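Local atomic coordinates of metal-dependent hydrolase (Lactobacillus plantarum, PDB entry 2F6K), a protein that probably catalyses the decarboxylation of 2-amino-3-carboxymuconate 6-semialdehyde, as a manganese-containing lyase of the amidohydrolase family. Residues 2-8 against 48-54; 258-263 against 295-301. All blocks are in the same frame, centred on the assembly; numbering follows the deposited sequence.

Contact 1: residues 2-8 against 48-54; sequences SKIDFHT and DISYSIL. With MN (manganese (II) ion), chain C.
Asp5 and Ile53 share the straightest of the backbone bonds joining 2-8 to 48-54: Ile53 N gives its hydrogen to Asp5 O at 2.8 Å, with 177° at the hydrogen. Asp5 N in turn donates to Tyr51 O at 2.7 Å, and Lys3 N to Asp48 O. Lys3 O receives Ser50 N at 2.9 Å and, weakly, Tyr51 N, the double use of one carbonyl that marks a beta bulge; here the register slips by one residue. With CG anti to the backbone N (chi1 -161°), the Asp5 carboxylate lies beside its own carbonyl carbon, and OD1 takes the amide of His7 on its anti side, 30° out of the carboxylate plane, in an Asx turn, while OD2 is held by Ser265. A water joins OD2 to Ser52 OG and Thr8 OG1. Strands 3-9 and 49-55 are the first two of the parallel barrel of the amidohydrolase fold, and the HxH motif, His7 and His9, stands at the C-terminal end of the first. His7 NE2 binds manganese at 2.1 Å, its ND1 held by Asp239, and His9, His154 and Asp266 complete the protein ligands. On the other side of the strands from Asp5, Ile4 CG2 lies 3.6 Å from Ile53 CD1 and also meets the edge of the Tyr51 ring. Ile53 CG1 sits over a face of Phe6, 4.1 Å from the ring centroid, a CH-pi contact. Farther along, Thr8 CG2 rests on Ser52 CB.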
loop_
_atom_site.group_PDB
_atom_site.type_symbol
_atom_site.label_atom_id
_atom_site.label_comp_id
_atom_site.label_asym_id
_atom_site.label_seq_id
_atom_site.Cartn_x
_atom_site.Cartn_y
_atom_site.Cartn_z
ATOM N N SER A 2 -42.261 -7.262 -19.282
ATOM C CA SER A 2 -41.289 -7.955 -18.390
ATOM C C SER A 2 -39.900 -7.391 -18.573
ATOM O O SER A 2 -39.598 -6.799 -19.608
ATOM C CB SER A 2 -41.251 -9.446 -18.698
ATOM O OG SER A 2 -42.428 -10.061 -18.226
ATOM N N LYS A 3 -39.053 -7.598 -17.570
ATOM C CA LYS A 3 -37.683 -7.110 -17.611
ATOM C C LYS A 3 -36.679 -8.252 -17.700
ATOM O O LYS A 3 -36.983 -9.403 -17.364
ATOM C CB LYS A 3 -37.384 -6.310 -16.346
ATOM C CG LYS A 3 -38.534 -5.460 -15.877
ATOM C CD LYS A 3 -38.296 -4.914 -14.474
ATOM C CE LYS A 3 -39.520 -4.169 -13.961
ATOM N NZ LYS A 3 -39.437 -3.966 -12.507
ATOM N N ILE A 4 -35.477 -7.915 -18.159
ATOM C CA ILE A 4 -34.371 -8.864 -18.238
ATOM C C ILE A 4 -33.315 -8.275 -17.297
ATOM O O ILE A 4 -32.920 -7.121 -17.451
ATOM C CB ILE A 4 -33.796 -8.978 -19.670
ATOM C CG1 ILE A 4 -34.821 -9.643 -20.592
ATOM C CG2 ILE A 4 -32.511 -9.800 -19.642
ATOM C CD1 ILE A 4 -34.436 -9.635 -22.054
ATOM N N ASP A 5 -32.881 -9.065 -16.319
ATOM C CA ASP A 5 -31.901 -8.622 -15.321
ATOM C C ASP A 5 -30.466 -9.000 -15.695
ATOM O O ASP A 5 -30.122 -10.176 -15.705
ATOM C CB ASP A 5 -32.255 -9.258 -13.974
ATOM C CG ASP A 5 -31.631 -8.535 -12.800
ATOM O OD1 ASP A 5 -30.597 -7.847 -12.996
ATOM O OD2 ASP A 5 -32.182 -8.671 -11.683
ATOM N N PHE A 6 -29.617 -8.018 -15.980
ATOM C CA PHE A 6 -28.244 -8.339 -16.359
ATOM C C PHE A 6 -27.207 -8.206 -15.249
ATOM O O PHE A 6 -26.001 -8.308 -15.497
ATOM C CB PHE A 6 -27.805 -7.489 -17.550
ATOM C CG PHE A 6 -27.460 -8.294 -18.765
ATOM C CD1 PHE A 6 -28.296 -8.293 -19.878
ATOM C CD2 PHE A 6 -26.306 -9.073 -18.793
ATOM C CE1 PHE A 6 -27.989 -9.056 -21.006
ATOM C CE2 PHE A 6 -25.989 -9.843 -19.917
ATOM C CZ PHE A 6 -26.833 -9.833 -21.026
ATOM N N HIS A 7 -27.671 -7.966 -14.029
ATOM C CA HIS A 7 -26.776 -7.836 -12.884
ATOM C C HIS A 7 -27.509 -8.389 -11.677
ATOM O O HIS A 7 -28.156 -7.659 -10.934
ATOM C CB HIS A 7 -26.386 -6.371 -12.657
ATOM C CG HIS A 7 -25.322 -6.176 -11.617
ATOM N ND1 HIS A 7 -24.345 -5.210 -11.728
ATOM C CD2 HIS A 7 -25.104 -6.793 -10.429
ATOM C CE1 HIS A 7 -23.572 -5.239 -10.657
ATOM N NE2 HIS A 7 -24.012 -6.190 -9.853
ATOM N N THR A 8 -27.411 -9.698 -11.505
ATOM C CA THR A 8 -28.059 -10.386 -10.404
ATOM C C THR A 8 -27.107 -11.529 -10.032
ATOM O O THR A 8 -26.423 -12.076 -10.905
ATOM C CB THR A 8 -29.468 -10.871 -10.848
ATOM O OG1 THR A 8 -30.034 -11.696 -9.829
ATOM C CG2 THR A 8 -29.394 -11.626 -12.171
ATOM N N ASP A 48 -41.838 -8.505 -11.982
ATOM C CA ASP A 48 -42.017 -8.580 -13.425
ATOM C C ASP A 48 -40.707 -8.764 -14.203
ATOM O O ASP A 48 -40.436 -8.074 -15.196
ATOM C CB ASP A 48 -42.768 -7.334 -13.913
ATOM C CG ASP A 48 -43.339 -7.502 -15.317
ATOM O OD1 ASP A 48 -43.807 -8.617 -15.640
ATOM O OD2 ASP A 48 -43.331 -6.516 -16.093
ATOM N N ILE A 49 -39.895 -9.705 -13.740
ATOM C CA ILE A 49 -38.639 -10.021 -14.397
ATOM C C ILE A 49 -38.829 -11.393 -15.020
ATOM O O ILE A 49 -39.103 -12.367 -14.319
ATOM C CB ILE A 49 -37.481 -10.067 -13.394
ATOM C CG1 ILE A 49 -37.304 -8.684 -12.765
ATOM C CG2 ILE A 49 -36.200 -10.502 -14.100
ATOM C CD1 ILE A 49 -36.215 -8.622 -11.712
ATOM N N SER A 50 -38.700 -11.473 -16.340
ATOM C CA SER A 50 -38.894 -12.748 -17.020
ATOM C C SER A 50 -37.597 -13.501 -17.221
ATOM O O SER A 50 -37.610 -14.704 -17.450
ATOM C CB SER A 50 -39.560 -12.540 -18.385
ATOM O OG SER A 50 -38.722 -11.787 -19.250
ATOM N N TYR A 51 -36.471 -12.804 -17.129
ATOM C CA TYR A 51 -35.196 -13.476 -17.344
ATOM C C TYR A 51 -34.047 -12.798 -16.609
ATOM O O TYR A 51 -33.906 -11.570 -16.654
ATOM C CB TYR A 51 -34.899 -13.512 -18.848
ATOM C CG TYR A 51 -33.820 -14.489 -19.252
ATOM C CD1 TYR A 51 -34.054 -15.862 -19.212
ATOM C CD2 TYR A 51 -32.574 -14.041 -19.700
ATOM C CE1 TYR A 51 -33.085 -16.769 -19.613
ATOM C CE2 TYR A 51 -31.589 -14.942 -20.106
ATOM C CZ TYR A 51 -31.854 -16.305 -20.061
ATOM O OH TYR A 51 -30.900 -17.211 -20.465
ATOM N N SER A 52 -33.221 -13.606 -15.948
ATOM C CA SER A 52 -32.066 -13.100 -15.206
ATOM C C SER A 52 -30.767 -13.752 -15.682
ATOM O O SER A 52 -30.699 -14.981 -15.824
ATOM C CB SER A 52 -32.216 -13.392 -13.703
ATOM O OG SER A 52 -33.330 -12.738 -13.120
ATOM N N ILE A 53 -29.738 -12.947 -15.933
ATOM C CA ILE A 53 -28.458 -13.513 -16.331
ATOM C C ILE A 53 -27.588 -13.545 -15.082
ATOM O O ILE A 53 -26.978 -12.545 -14.721
ATOM C CB ILE A 53 -27.741 -12.683 -17.414
ATOM C CG1 ILE A 53 -28.535 -12.722 -18.721
ATOM C CG2 ILE A 53 -26.339 -13.258 -17.658
ATOM C CD1 ILE A 53 -29.818 -11.949 -18.689
ATOM N N LEU A 54 -27.533 -14.699 -14.427
ATOM C CA LEU A 54 -26.760 -14.850 -13.203
ATOM C C LEU A 54 -25.244 -14.749 -13.372
ATOM O O LEU A 54 -24.682 -15.124 -14.407
ATOM C CB LEU A 54 -27.111 -16.185 -12.547
ATOM C CG LEU A 54 -28.572 -16.341 -12.118
ATOM C CD1 LEU A 54 -28.843 -17.790 -11.786
ATOM C CD2 LEU A 54 -28.877 -15.444 -10.914
HETATM MN MN MN C . -23.036 -6.858 -8.078
HETATM O O HOH W 1 -45.021 -8.157 -18.554
HETATM O O HOH W 2 -32.618 -11.442 -10.592
HETATM O O HOH W 3 -22.588 -4.978 -7.296
HETATM O O HOH W 4 -22.549 -7.669 -5.976
#

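Contact 2: residues 258-263 against 295-301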
loop_
_atom_site.group_PDB
_atom_site.type_symbol
_atom_site.label_atom_id
_atom_site.label_comp_id
_atom_site.label_asym_id
_atom_site.label_seq_id
_atom_site.Cartn_x
_atom_site.Cartn_y
_atom_site.Cartn_z
ATOM N N PRO A 258 -28.098 4.792 -26.537
ATOM C CA PRO A 258 -29.412 4.423 -26.002
ATOM C C PRO A 258 -29.689 2.931 -25.956
ATOM O O PRO A 258 -30.301 2.444 -25.010
ATOM C CB PRO A 258 -30.374 5.150 -26.934
ATOM C CG PRO A 258 -29.632 6.415 -27.217
ATOM C CD PRO A 258 -28.223 5.901 -27.499
ATOM N N GLU A 259 -29.235 2.207 -26.974
ATOM C CA GLU A 259 -29.459 0.767 -27.061
ATOM C C GLU A 259 -28.484 -0.058 -26.215
ATOM O O GLU A 259 -28.628 -1.280 -26.109
ATOM C CB GLU A 259 -29.360 0.309 -28.521
ATOM C CG GLU A 259 -30.082 1.185 -29.553
ATOM C CD GLU A 259 -29.479 2.588 -29.680
ATOM O OE1 GLU A 259 -28.257 2.747 -29.437
ATOM O OE2 GLU A 259 -30.229 3.526 -30.040
ATOM N N HIS A 260 -27.497 0.598 -25.606
ATOM C CA HIS A 260 -26.513 -0.123 -24.799
ATOM C C HIS A 260 -26.711 -0.020 -23.289
ATOM O O HIS A 260 -25.792 -0.312 -22.520
ATOM C CB HIS A 260 -25.090 0.334 -25.157
ATOM C CG HIS A 260 -24.627 -0.120 -26.507
ATOM N ND1 HIS A 260 -23.340 0.088 -26.962
ATOM C CD2 HIS A 260 -25.276 -0.771 -27.502
ATOM C CE1 HIS A 260 -23.218 -0.416 -28.178
ATOM N NE2 HIS A 260 -24.379 -0.943 -28.529
ATOM N N LEU A 261 -27.903 0.382 -22.864
ATOM C CA LEU A 261 -28.198 0.507 -21.442
ATOM C C LEU A 261 -29.001 -0.701 -20.984
ATOM O O LEU A 261 -30.073 -0.982 -21.514
ATOM C CB LEU A 261 -28.967 1.802 -21.181
ATOM C CG LEU A 261 -28.201 3.066 -21.587
ATOM C CD1 LEU A 261 -29.134 4.262 -21.514
ATOM C CD2 LEU A 261 -26.982 3.253 -20.688
ATOM N N LEU A 262 -28.481 -1.418 -19.994
ATOM C CA LEU A 262 -29.139 -2.620 -19.506
ATOM C C LEU A 262 -29.583 -2.522 -18.055
ATOM O O LEU A 262 -28.880 -1.968 -17.218
ATOM C CB LEU A 262 -28.186 -3.800 -19.656
ATOM C CG LEU A 262 -27.609 -4.006 -21.057
ATOM C CD1 LEU A 262 -26.448 -4.990 -20.985
ATOM C CD2 LEU A 262 -28.698 -4.521 -21.988
ATOM N N TYR A 263 -30.753 -3.074 -17.761
ATOM C CA TYR A 263 -31.276 -3.069 -16.405
ATOM C C TYR A 263 -30.493 -4.047 -15.536
ATOM O O TYR A 263 -30.000 -5.063 -16.032
ATOM C CB TYR A 263 -32.744 -3.492 -16.395
ATOM C CG TYR A 263 -33.265 -3.747 -15.001
ATOM C CD1 TYR A 263 -33.361 -2.711 -14.072
ATOM C CD2 TYR A 263 -33.637 -5.022 -14.600
ATOM C CE1 TYR A 263 -33.815 -2.946 -12.775
ATOM C CE2 TYR A 263 -34.093 -5.264 -13.312
ATOM C CZ TYR A 263 -34.180 -4.225 -12.408
ATOM O OH TYR A 263 -34.650 -4.462 -11.141
ATOM N N ALA A 295 -36.470 0.217 -23.315
ATOM C CA ALA A 295 -35.167 -0.211 -23.833
ATOM C C ALA A 295 -34.275 -0.741 -22.720
ATOM O O ALA A 295 -33.679 -1.814 -22.839
ATOM C CB ALA A 295 -34.474 0.954 -24.531
ATOM N N ILE A 296 -34.201 0.027 -21.640
ATOM C CA ILE A 296 -33.387 -0.318 -20.489
ATOM C C ILE A 296 -33.858 -1.591 -19.800
ATOM O O ILE A 296 -33.049 -2.430 -19.418
ATOM C CB ILE A 296 -33.383 0.838 -19.472
ATOM C CG1 ILE A 296 -32.667 2.045 -20.075
ATOM C CG2 ILE A 296 -32.708 0.398 -18.178
ATOM C CD1 ILE A 296 -32.625 3.243 -19.167
ATOM N N PHE A 297 -35.167 -1.736 -19.659
ATOM C CA PHE A 297 -35.739 -2.905 -19.003
ATOM C C PHE A 297 -35.768 -4.189 -19.825
ATOM O O PHE A 297 -35.672 -5.285 -19.266
ATOM C CB PHE A 297 -37.174 -2.602 -18.565
ATOM C CG PHE A 297 -37.275 -1.883 -17.258
ATOM C CD1 PHE A 297 -38.144 -0.801 -17.115
ATOM C CD2 PHE A 297 -36.528 -2.301 -16.159
ATOM C CE1 PHE A 297 -38.270 -0.142 -15.900
ATOM C CE2 PHE A 297 -36.643 -1.649 -14.933
ATOM C CZ PHE A 297 -37.517 -0.565 -14.804
ATOM N N TYR A 298 -35.906 -4.071 -21.143
ATOM C CA TYR A 298 -36.022 -5.273 -21.960
ATOM C C TYR A 298 -35.367 -5.267 -23.348
ATOM O O TYR A 298 -34.484 -6.078 -23.629
ATOM C CB TYR A 298 -37.516 -5.613 -22.102
ATOM C CG TYR A 298 -37.802 -6.945 -22.742
ATOM C CD1 TYR A 298 -37.798 -8.110 -21.990
ATOM C CD2 TYR A 298 -38.050 -7.047 -24.114
ATOM C CE1 TYR A 298 -38.032 -9.345 -22.583
ATOM C CE2 TYR A 298 -38.284 -8.278 -24.713
ATOM C CZ TYR A 298 -38.273 -9.420 -23.944
ATOM O OH TYR A 298 -38.496 -10.647 -24.526
ATOM N N ASP A 299 -35.797 -4.358 -24.214
ATOM C CA ASP A 299 -35.271 -4.311 -25.577
ATOM C C ASP A 299 -33.753 -4.427 -25.738
ATOM O O ASP A 299 -33.275 -5.274 -26.489
ATOM C CB ASP A 299 -35.781 -3.059 -26.301
ATOM C CG ASP A 299 -37.311 -3.016 -26.395
ATOM O OD1 ASP A 299 -37.955 -4.088 -26.342
ATOM O OD2 ASP A 299 -37.872 -1.906 -26.534
ATOM N N ASN A 300 -32.990 -3.590 -25.046
ATOM C CA ASN A 300 -31.544 -3.649 -25.178
ATOM C C ASN A 300 -30.966 -5.018 -24.831
ATOM O O ASN A 300 -30.160 -5.559 -25.592
ATOM C CB ASN A 300 -30.893 -2.550 -24.340
ATOM C CG ASN A 300 -31.262 -1.167 -24.838
ATOM O OD1 ASN A 300 -31.713 -1.018 -25.973
ATOM N ND2 ASN A 300 -31.068 -0.151 -24.003
ATOM N N ALA A 301 -31.377 -5.584 -23.700
ATOM C CA ALA A 301 -30.892 -6.900 -23.300
ATOM C C ALA A 301 -31.267 -7.921 -24.371
ATOM O O ALA A 301 -30.417 -8.652 -24.887
ATOM C CB ALA A 301 -31.507 -7.303 -21.968
#
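Phe297 turns its ring edge toward one face of Tyr263 in an edge-to-face pair whose planes meet at 60° and whose centroids are 5.2 Å apart. The closest carbons are Phe297 CE2 and Tyr263 CD1, at 3.6 Å, so the edge arrives near the rim of the tyrosine ring and not over its middle. Tyr263 reaches this place because its CG stands anti to the backbone N (chi1 170°), and Leu282 of helix 272-284 touches both side chains. Next to the pair, Ile296 divides its branches between two residues: CG2 lies against the backbone of Tyr263, CG1 3.9 Å from Leu261 CB. Leu262 sends CD2 against the backbone of Ala301, 3.4 Å from Ala301 N, and also meets its methyl group. The polar edge is gathered at Asn300. Its single ND2 bridges two carbonyls, each met on a lone pair, donating to Leu261 O at 2.8 Å in the amide plane and to Pro258 O, which lies 28° out of that plane, at 2.9 Å. With OD1 taken by Arg303, the carboxamide is gripped at both ends, which fixes its rotation. Asn300 N bonds to Ala295 O five residues back, a pi-type turn in the helix just where Ile296 O receives a weak backbone bond from Tyr263 N. The C-terminal helix thus lodges against the edge of strand 261-262, where the last and first strands of the TIM-type barrel meet.

Overall arrangement
From the N terminus, the chain lays down strand 3-9, passes through helices 13-22 and 37-46, and returns as strand 49-55, where contact 1 closes its loop. Five more parallel strands follow before 261-262, and after helix 272-284 the chain comes back as helix 290-306 to close contact 2. The two loops are therefore in series, neither nested nor crossed, yet their centres lie only about 11 Å apart. Strand 3-9 is the meeting place: Phe6 N approaches Tyr263 O, and Ile4 N approaches Phe297 O, both probable hydrogen bonds. Contact 1 ties the first strand to the second; contact 2 joins the last strand to the C-terminal helix, and these pairings set both beside the first strand, closing the barrel.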